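PDB 2YZY: outer membrane lipoprotein carrier protein LolA from Thermus thermophilus, which is uncharacterised in function but probably binds and carries lipoproteins or other lipid-bearing cargo in the cell envelope, like LolA carriers. Local coordinates for residues D13-E16 / K17-T21; V123-E127 / G128-K132; T181-E185 / A186-R190. All coordinates share one frame; numbering follows the deposited sequence.

Interaction 1: residues D13-E16 / K17-T21; sequences DRVE and KNLST
Lys-17 folds back over the preceding turn of its helix to reach Glu-16. Lys-17 CB starts 3.7 Å from the backbone O of Asp-13, the same oxygen that accepts the bond from Lys-17 N. CG is turned to the backbone N side, anti to the carbonyl carbon (chi1 -86°), and bends at chi2 and chi3 carry Lys-17 CD back to 2.9 Å from Asp-13 O. Lys-17 CE then passes 3.5 Å from Glu-16 CB. At the tip, Lys-17 NZ forms a salt bridge of 2.5 Å with Glu-16 OE1, arriving at the anti lone pair of that oxygen. The Asp-13 carboxylate lies farther off, and its OD1 is held by Gln-9.

This is the C-terminal end of helix 7-18, where regular i to i+4 bonding gives out: Lys-17 N to Asp-13 O is nearly straight (164°), whereas Leu-19 N makes weak bonds to the O atoms of both Val-15 and Glu-16. Ser-20 OG donates to Lys-17 O at 3.1 Å. On the side of the helix facing Pro-157, Val-15 CG1 lies alongside Leu-19 CD1 at 3.8 Å, the two side chains pointing the same way.

Interaction 2: residues V123-E127 / G128-K132; sequences VRLPE and GMAWK
Leu-125 and Ala-130 meet on one face of a tight beta hairpin, strands 116-125 and 128-136, whose two-residue type I turn has Pro-126 and Glu-127 at its corners. This is the close-packed part: Leu-125 CD1 lies 3.6 Å from Ala-130 CB, and the leucine also rests on Tyr-149 of strand 145-151 and Leu-158 of strand 156-163. Two hydrogen-bonded pairs fasten the backbones, Val-123 with Ala-130 and Leu-125 with Gly-128. The Gly-128 N to Leu-125 O bond, which closes the turn, is short, 2.7 Å. Gly-128 has phi/psi angles at which a CB would run into Glu-127 O, so glycine is called for here.

The other face is looser. There Arg-124, exposed, and Met-129 form a non-hydrogen-bonded pair; the modelled sulfur sits too close to the guanidinium for its placement to be relied on. The methionine methyl lies against the Val-123 backbone. An alanine in place of Met-129 would take away this methyl, which is likely to leave that backbone less covered on this face. Bends at chi2 and chi3 (-52° and -53°) fold the methionine across the hairpin, bringing Met-129 CE to 3.6 Å from Val-123 C.

Interaction 3: residues T181-E185 / A186-R190; sequences TNLTE and AQLKR
Thr-184 and Gln-187 grip each other reciprocally at the start of helix 185-188, through hydrogen bonds. Thr-184 is the N-cap: its OG1 accepts from Gln-187 N at 3.3 Å. In return the Gln-187 side chain, extended beyond CG, reaches back so that its OE1 takes the Thr-184 N-H at 2.9 Å. Together they make a capping box, with a glutamine as the returning partner. The hydroxyl can serve because chi1 of 66° sets Thr-184 OG1 between the backbone N and the carbonyl carbon, facing Gln-187 N; there Thr-184 OG1 also lies 3.3 Å from Gln-187 CG. Backbone bonds follow, Leu-188 N to Thr-184 O and Lys-189 N to Glu-185 O.

The apolar contacts are more open. Leu-183 and Leu-188 approach only to 4.3 Å between their CD1 atoms, but both are buried against Tyr-45 of strand 39-47.

Charged groups lie toward the outer side. Lys-189 bends at chi3 to bring CE to 3.4 Å from Glu-185 CB, and its NZ makes a long salt bridge of 3.6 Å with Glu-185 OE2. At the other end of the short helix, Arg-190 NH1 donates to Gln-187 O at 2.8 Å, within the plane of its guanidinium, while NH2 forms a salt bridge to Glu-56.

This chemistry is consistent with a single turn held at both ends: the capping box satisfies the N-H groups of Thr-184 and Gln-187, and the arginine probably offers the Gln-187 carbonyl a charged donor.

From the N terminus, interaction 1 comes first, ending helix 7-18 just before strand 23-30. Far along the sequence, interaction 2 closes the hairpin of strands 116-125 and 128-136. Interaction 3 follows strand 169-180 and leads through helix 185-188 toward the C-terminal strand 196-199. Interactions 1 and 3 are each local to one helix end and close no long loop. The three occur in series, without nesting or crossing. Interaction 1 has its nearest atoms about 5 Å from each of the others, whereas interactions 2 and 3 remain about 17 Å apart at their nearest atoms. Strands 156-163 and 169-180 contact residues 13-21, strand 156-163 also meets the hairpin, and strand 39-47 backs residues 181-190.

Interaction 1: residues D13-E16 / K17-T21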
loop_
_atom_site.group_PDB
_atom_site.type_symbol
_atom_site.label_atom_id
_atom_site.label_comp_id
_atom_site.label_asym_id
_atom_site.label_seq_id
_atom_site.Cartn_x
_atom_site.Cartn_y
_atom_site.Cartn_z
ATOM N N ASP A 13 -3.468 -2.104 -15.684
ATOM C CA ASP A 13 -2.832 -1.122 -16.557
ATOM C C ASP A 13 -3.536 0.225 -16.440
ATOM O O ASP A 13 -2.889 1.270 -16.442
ATOM C CB ASP A 13 -2.854 -1.591 -18.017
ATOM C CG ASP A 13 -2.037 -2.850 -18.240
ATOM O OD1 ASP A 13 -0.906 -2.927 -17.716
ATOM O OD2 ASP A 13 -2.520 -3.760 -18.949
ATOM N N ARG A 14 -4.862 0.194 -16.339
ATOM C CA ARG A 14 -5.650 1.415 -16.207
ATOM C C ARG A 14 -5.312 2.117 -14.895
ATOM O O ARG A 14 -5.223 3.343 -14.835
ATOM C CB ARG A 14 -7.146 1.095 -16.240
ATOM C CG ARG A 14 -7.655 0.582 -17.580
ATOM C CD ARG A 14 -9.141 0.259 -17.510
ATOM N NE ARG A 14 -9.674 -0.175 -18.799
ATOM C CZ ARG A 14 -9.730 0.592 -19.883
ATOM N NH1 ARG A 14 -9.289 1.843 -19.838
ATOM N NH2 ARG A 14 -10.225 0.110 -21.013
ATOM N N VAL A 15 -5.127 1.325 -13.844
ATOM C CA VAL A 15 -4.793 1.864 -12.534
ATOM C C VAL A 15 -3.441 2.567 -12.581
ATOM O O VAL A 15 -3.307 3.698 -12.120
ATOM C CB VAL A 15 -4.734 0.746 -11.468
ATOM C CG1 VAL A 15 -4.206 1.305 -10.148
ATOM C CG2 VAL A 15 -6.122 0.151 -11.267
ATOM N N GLU A 16 -2.447 1.892 -13.151
ATOM C CA GLU A 16 -1.103 2.447 -13.247
ATOM C C GLU A 16 -1.106 3.791 -13.964
ATOM O O GLU A 16 -0.471 4.746 -13.513
ATOM C CB GLU A 16 -0.179 1.469 -13.975
ATOM C CG GLU A 16 1.281 1.898 -13.986
ATOM C CD GLU A 16 2.208 0.794 -14.458
ATOM O OE1 GLU A 16 2.097 0.377 -15.630
ATOM O OE2 GLU A 16 3.047 0.338 -13.651
ATOM N N LYS A 17 -1.824 3.866 -15.079
ATOM C CA LYS A 17 -1.900 5.110 -15.836
ATOM C C LYS A 17 -2.686 6.172 -15.074
ATOM O O LYS A 17 -2.332 7.351 -15.094
ATOM C CB LYS A 17 -2.568 4.876 -17.196
ATOM C CG LYS A 17 -1.642 4.408 -18.317
ATOM C CD LYS A 17 -1.237 2.945 -18.202
ATOM C CE LYS A 17 -0.094 2.739 -17.226
ATOM N NZ LYS A 17 0.341 1.316 -17.211
ATOM N N ASN A 18 -3.746 5.745 -14.396
ATOM C CA ASN A 18 -4.603 6.653 -13.646
ATOM C C ASN A 18 -3.946 7.229 -12.394
ATOM O O ASN A 18 -4.376 8.264 -11.888
ATOM C CB ASN A 18 -5.907 5.939 -13.269
ATOM C CG ASN A 18 -6.954 6.885 -12.718
ATOM O OD1 ASN A 18 -7.253 7.916 -13.321
ATOM N ND2 ASN A 18 -7.528 6.534 -11.572
ATOM N N LEU A 19 -2.911 6.559 -11.895
ATOM C CA LEU A 19 -2.210 7.024 -10.701
ATOM C C LEU A 19 -0.779 7.443 -11.018
ATOM O O LEU A 19 0.138 7.204 -10.229
ATOM C CB LEU A 19 -2.193 5.928 -9.633
ATOM C CG LEU A 19 -3.552 5.517 -9.058
ATOM C CD1 LEU A 19 -3.363 4.398 -8.047
ATOM C CD2 LEU A 19 -4.217 6.722 -8.410
ATOM N N SER A 20 -0.594 8.073 -12.175
ATOM C CA SER A 20 0.726 8.522 -12.603
ATOM C C SER A 20 1.104 9.881 -12.010
ATOM O O SER A 20 2.246 10.320 -12.135
ATOM C CB SER A 20 0.786 8.584 -14.133
ATOM O OG SER A 20 -0.180 9.484 -14.647
ATOM N N THR A 21 0.143 10.544 -11.373
ATOM C CA THR A 21 0.386 11.840 -10.742
ATOM C C THR A 21 0.425 11.619 -9.229
ATOM O O THR A 21 -0.040 10.592 -8.738
ATOM C CB THR A 21 -0.719 12.861 -11.092
ATOM O OG1 THR A 21 -2.002 12.311 -10.773
ATOM C CG2 THR A 21 -0.669 13.212 -12.578
#

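Interaction 2: residues V123-E127 / G128-K132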
loop_
_atom_site.group_PDB
_atom_site.type_symbol
_atom_site.label_atom_id
_atom_site.label_comp_id
_atom_site.label_asym_id
_atom_site.label_seq_id
_atom_site.Cartn_x
_atom_site.Cartn_y
_atom_site.Cartn_z
ATOM N N VAL A 123 -18.565 -5.718 -7.945
ATOM C CA VAL A 123 -19.314 -5.677 -6.702
ATOM C C VAL A 123 -19.474 -4.231 -6.269
ATOM O O VAL A 123 -18.570 -3.413 -6.448
ATOM C CB VAL A 123 -18.590 -6.466 -5.581
ATOM C CG1 VAL A 123 -17.211 -5.867 -5.325
ATOM C CG2 VAL A 123 -19.424 -6.451 -4.309
ATOM N N ARG A 124 -20.633 -3.907 -5.713
ATOM C CA ARG A 124 -20.876 -2.550 -5.263
ATOM C C ARG A 124 -20.285 -2.330 -3.880
ATOM O O ARG A 124 -20.605 -3.048 -2.931
ATOM C CB ARG A 124 -22.376 -2.247 -5.244
ATOM C CG ARG A 124 -22.723 -0.948 -4.533
ATOM C CD ARG A 124 -24.157 -0.501 -4.792
ATOM N NE ARG A 124 -24.295 0.188 -6.074
ATOM C CZ ARG A 124 -24.355 -0.417 -7.255
ATOM N NH1 ARG A 124 -24.297 -1.740 -7.334
ATOM N NH2 ARG A 124 -24.466 0.304 -8.363
ATOM N N LEU A 125 -19.405 -1.339 -3.782
ATOM C CA LEU A 125 -18.765 -0.993 -2.524
ATOM C C LEU A 125 -19.232 0.407 -2.144
ATOM O O LEU A 125 -19.857 1.098 -2.950
ATOM C CB LEU A 125 -17.241 -1.010 -2.680
ATOM C CG LEU A 125 -16.600 -2.323 -3.138
ATOM C CD1 LEU A 125 -15.093 -2.144 -3.255
ATOM C CD2 LEU A 125 -16.933 -3.429 -2.153
ATOM N N PRO A 126 -18.945 0.843 -0.908
ATOM C CA PRO A 126 -19.359 2.179 -0.472
ATOM C C PRO A 126 -18.907 3.269 -1.444
ATOM O O PRO A 126 -19.646 4.216 -1.717
ATOM C CB PRO A 126 -18.698 2.308 0.895
ATOM C CG PRO A 126 -18.749 0.904 1.408
ATOM C CD PRO A 126 -18.314 0.104 0.199
ATOM N N GLU A 127 -17.692 3.123 -1.966
ATOM C CA GLU A 127 -17.132 4.089 -2.906
ATOM C C GLU A 127 -17.798 3.999 -4.278
ATOM O O GLU A 127 -17.654 4.898 -5.106
ATOM C CB GLU A 127 -15.625 3.860 -3.069
ATOM C CG GLU A 127 -14.796 4.031 -1.799
ATOM C CD GLU A 127 -15.143 3.024 -0.718
ATOM O OE1 GLU A 127 -15.312 1.828 -1.043
ATOM O OE2 GLU A 127 -15.237 3.427 0.460
ATOM N N GLY A 128 -18.520 2.908 -4.514
ATOM C CA GLY A 128 -19.189 2.721 -5.789
ATOM C C GLY A 128 -18.876 1.367 -6.399
ATOM O O GLY A 128 -18.323 0.492 -5.731
ATOM N N MET A 129 -19.226 1.187 -7.668
ATOM C CA MET A 129 -18.965 -0.080 -8.337
ATOM C C MET A 129 -17.470 -0.333 -8.451
ATOM O O MET A 129 -16.698 0.563 -8.794
ATOM C CB MET A 129 -19.600 -0.099 -9.730
ATOM C CG MET A 129 -21.118 -0.166 -9.717
ATOM S SD MET A 129 -21.730 -1.514 -8.686
ATOM C CE MET A 129 -20.827 -2.902 -9.367
ATOM N N ALA A 130 -17.069 -1.562 -8.160
ATOM C CA ALA A 130 -15.667 -1.937 -8.221
ATOM C C ALA A 130 -15.493 -3.308 -8.851
ATOM O O ALA A 130 -16.420 -4.123 -8.866
ATOM C CB ALA A 130 -15.076 -1.944 -6.817
ATOM N N TRP A 131 -14.302 -3.547 -9.382
ATOM C CA TRP A 131 -13.969 -4.833 -9.972
ATOM C C TRP A 131 -13.361 -5.673 -8.860
ATOM O O TRP A 131 -12.584 -5.163 -8.050
ATOM C CB TRP A 131 -12.915 -4.684 -11.070
ATOM C CG TRP A 131 -13.394 -4.065 -12.337
ATOM C CD1 TRP A 131 -14.326 -4.569 -13.198
ATOM C CD2 TRP A 131 -12.916 -2.850 -12.926
ATOM N NE1 TRP A 131 -14.454 -3.746 -14.291
ATOM C CE2 TRP A 131 -13.601 -2.683 -14.151
ATOM C CE3 TRP A 131 -11.973 -1.888 -12.540
ATOM C CZ2 TRP A 131 -13.372 -1.590 -14.995
ATOM C CZ3 TRP A 131 -11.745 -0.799 -13.381
ATOM C CH2 TRP A 131 -12.445 -0.663 -14.596
ATOM N N LYS A 132 -13.724 -6.949 -8.810
ATOM C CA LYS A 132 -13.159 -7.851 -7.817
ATOM C C LYS A 132 -12.203 -8.786 -8.547
ATOM O O LYS A 132 -12.626 -9.586 -9.383
ATOM C CB LYS A 132 -14.244 -8.687 -7.127
ATOM C CG LYS A 132 -13.675 -9.723 -6.146
ATOM C CD LYS A 132 -14.742 -10.697 -5.647
ATOM C CE LYS A 132 -14.143 -11.752 -4.724
ATOM N NZ LYS A 132 -15.067 -12.913 -4.530
#

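Interaction 3: residues T181-E185 / A186-R190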
loop_
_atom_site.group_PDB
_atom_site.type_symbol
_atom_site.label_atom_id
_atom_site.label_comp_id
_atom_site.label_asym_id
_atom_site.label_seq_id
_atom_site.Cartn_x
_atom_site.Cartn_y
_atom_site.Cartn_z
ATOM N N THR A 181 -2.788 14.947 -5.096
ATOM C CA THR A 181 -2.192 16.155 -4.557
ATOM C C THR A 181 -0.857 16.443 -5.228
ATOM O O THR A 181 -0.570 15.939 -6.313
ATOM C CB THR A 181 -1.979 15.974 -3.039
ATOM O OG1 THR A 181 -1.433 17.169 -2.470
ATOM C CG2 THR A 181 -1.037 14.802 -2.778
ATOM N N ASN A 182 -0.063 17.294 -4.595
ATOM C CA ASN A 182 1.262 17.595 -5.096
ATOM C C ASN A 182 2.210 17.293 -3.947
ATOM O O ASN A 182 1.935 17.639 -2.798
ATOM C CB ASN A 182 1.392 19.059 -5.518
ATOM C CG ASN A 182 2.745 19.356 -6.133
ATOM O OD1 ASN A 182 3.302 18.523 -6.853
ATOM N ND2 ASN A 182 3.277 20.542 -5.864
ATOM N N LEU A 183 3.319 16.637 -4.257
ATOM C CA LEU A 183 4.295 16.276 -3.240
ATOM C C LEU A 183 5.686 16.537 -3.775
ATOM O O LEU A 183 5.894 16.574 -4.993
ATOM C CB LEU A 183 4.148 14.795 -2.881
ATOM C CG LEU A 183 2.790 14.373 -2.321
ATOM C CD1 LEU A 183 2.649 12.854 -2.390
ATOM C CD2 LEU A 183 2.646 14.868 -0.883
ATOM N N THR A 184 6.639 16.706 -2.867
ATOM C CA THR A 184 8.016 16.967 -3.258
ATOM C C THR A 184 8.979 15.997 -2.591
ATOM O O THR A 184 8.640 15.334 -1.608
ATOM C CB THR A 184 8.446 18.385 -2.867
ATOM O OG1 THR A 184 8.469 18.496 -1.436
ATOM C CG2 THR A 184 7.484 19.417 -3.446
ATOM N N GLU A 185 10.194 15.921 -3.123
ATOM C CA GLU A 185 11.195 15.041 -2.549
ATOM C C GLU A 185 11.560 15.512 -1.141
ATOM O O GLU A 185 11.834 14.698 -0.263
ATOM C CB GLU A 185 12.449 14.995 -3.434
ATOM C CG GLU A 185 13.134 16.332 -3.657
ATOM C CD GLU A 185 14.449 16.182 -4.403
ATOM O OE1 GLU A 185 14.447 15.576 -5.495
ATOM O OE2 GLU A 185 15.485 16.670 -3.899
ATOM N N ALA A 186 11.551 16.824 -0.920
ATOM C CA ALA A 186 11.880 17.362 0.396
ATOM C C ALA A 186 10.904 16.817 1.431
ATOM O O ALA A 186 11.279 16.539 2.572
ATOM C CB ALA A 186 11.827 18.890 0.377
ATOM N N GLN A 187 9.647 16.670 1.033
ATOM C CA GLN A 187 8.644 16.142 1.949
ATOM C C GLN A 187 8.809 14.641 2.156
ATOM O O GLN A 187 8.940 14.174 3.286
ATOM C CB GLN A 187 7.229 16.402 1.417
ATOM C CG GLN A 187 6.813 17.858 1.376
ATOM C CD GLN A 187 5.490 18.052 0.657
ATOM O OE1 GLN A 187 5.266 17.486 -0.416
ATOM N NE2 GLN A 187 4.614 18.863 1.235
ATOM N N LEU A 188 8.817 13.884 1.064
ATOM C CA LEU A 188 8.901 12.431 1.167
ATOM C C LEU A 188 10.227 11.834 1.621
ATOM O O LEU A 188 10.260 10.699 2.110
ATOM C CB LEU A 188 8.457 11.799 -0.156
ATOM C CG LEU A 188 7.070 12.247 -0.634
ATOM C CD1 LEU A 188 6.646 11.376 -1.808
ATOM C CD2 LEU A 188 6.050 12.146 0.494
ATOM N N LYS A 189 11.317 12.580 1.472
ATOM C CA LYS A 189 12.618 12.076 1.901
ATOM C C LYS A 189 13.083 12.660 3.230
ATOM O O LYS A 189 14.255 12.538 3.593
ATOM C CB LYS A 189 13.676 12.338 0.825
ATOM C CG LYS A 189 13.500 11.487 -0.421
ATOM C CD LYS A 189 14.673 11.652 -1.382
ATOM C CE LYS A 189 14.795 13.084 -1.871
ATOM N NZ LYS A 189 15.939 13.266 -2.811
ATOM N N ARG A 190 12.174 13.298 3.960
ATOM C CA ARG A 190 12.542 13.872 5.249
ATOM C C ARG A 190 12.789 12.752 6.254
ATOM O O ARG A 190 12.200 11.673 6.158
ATOM C CB ARG A 190 11.437 14.803 5.762
ATOM C CG ARG A 190 10.154 14.111 6.207
ATOM C CD ARG A 190 9.103 15.154 6.561
ATOM N NE ARG A 190 7.936 14.573 7.225
ATOM C CZ ARG A 190 7.012 13.829 6.623
ATOM N NH1 ARG A 190 7.098 13.565 5.326
ATOM N NH2 ARG A 190 6.000 13.338 7.333
#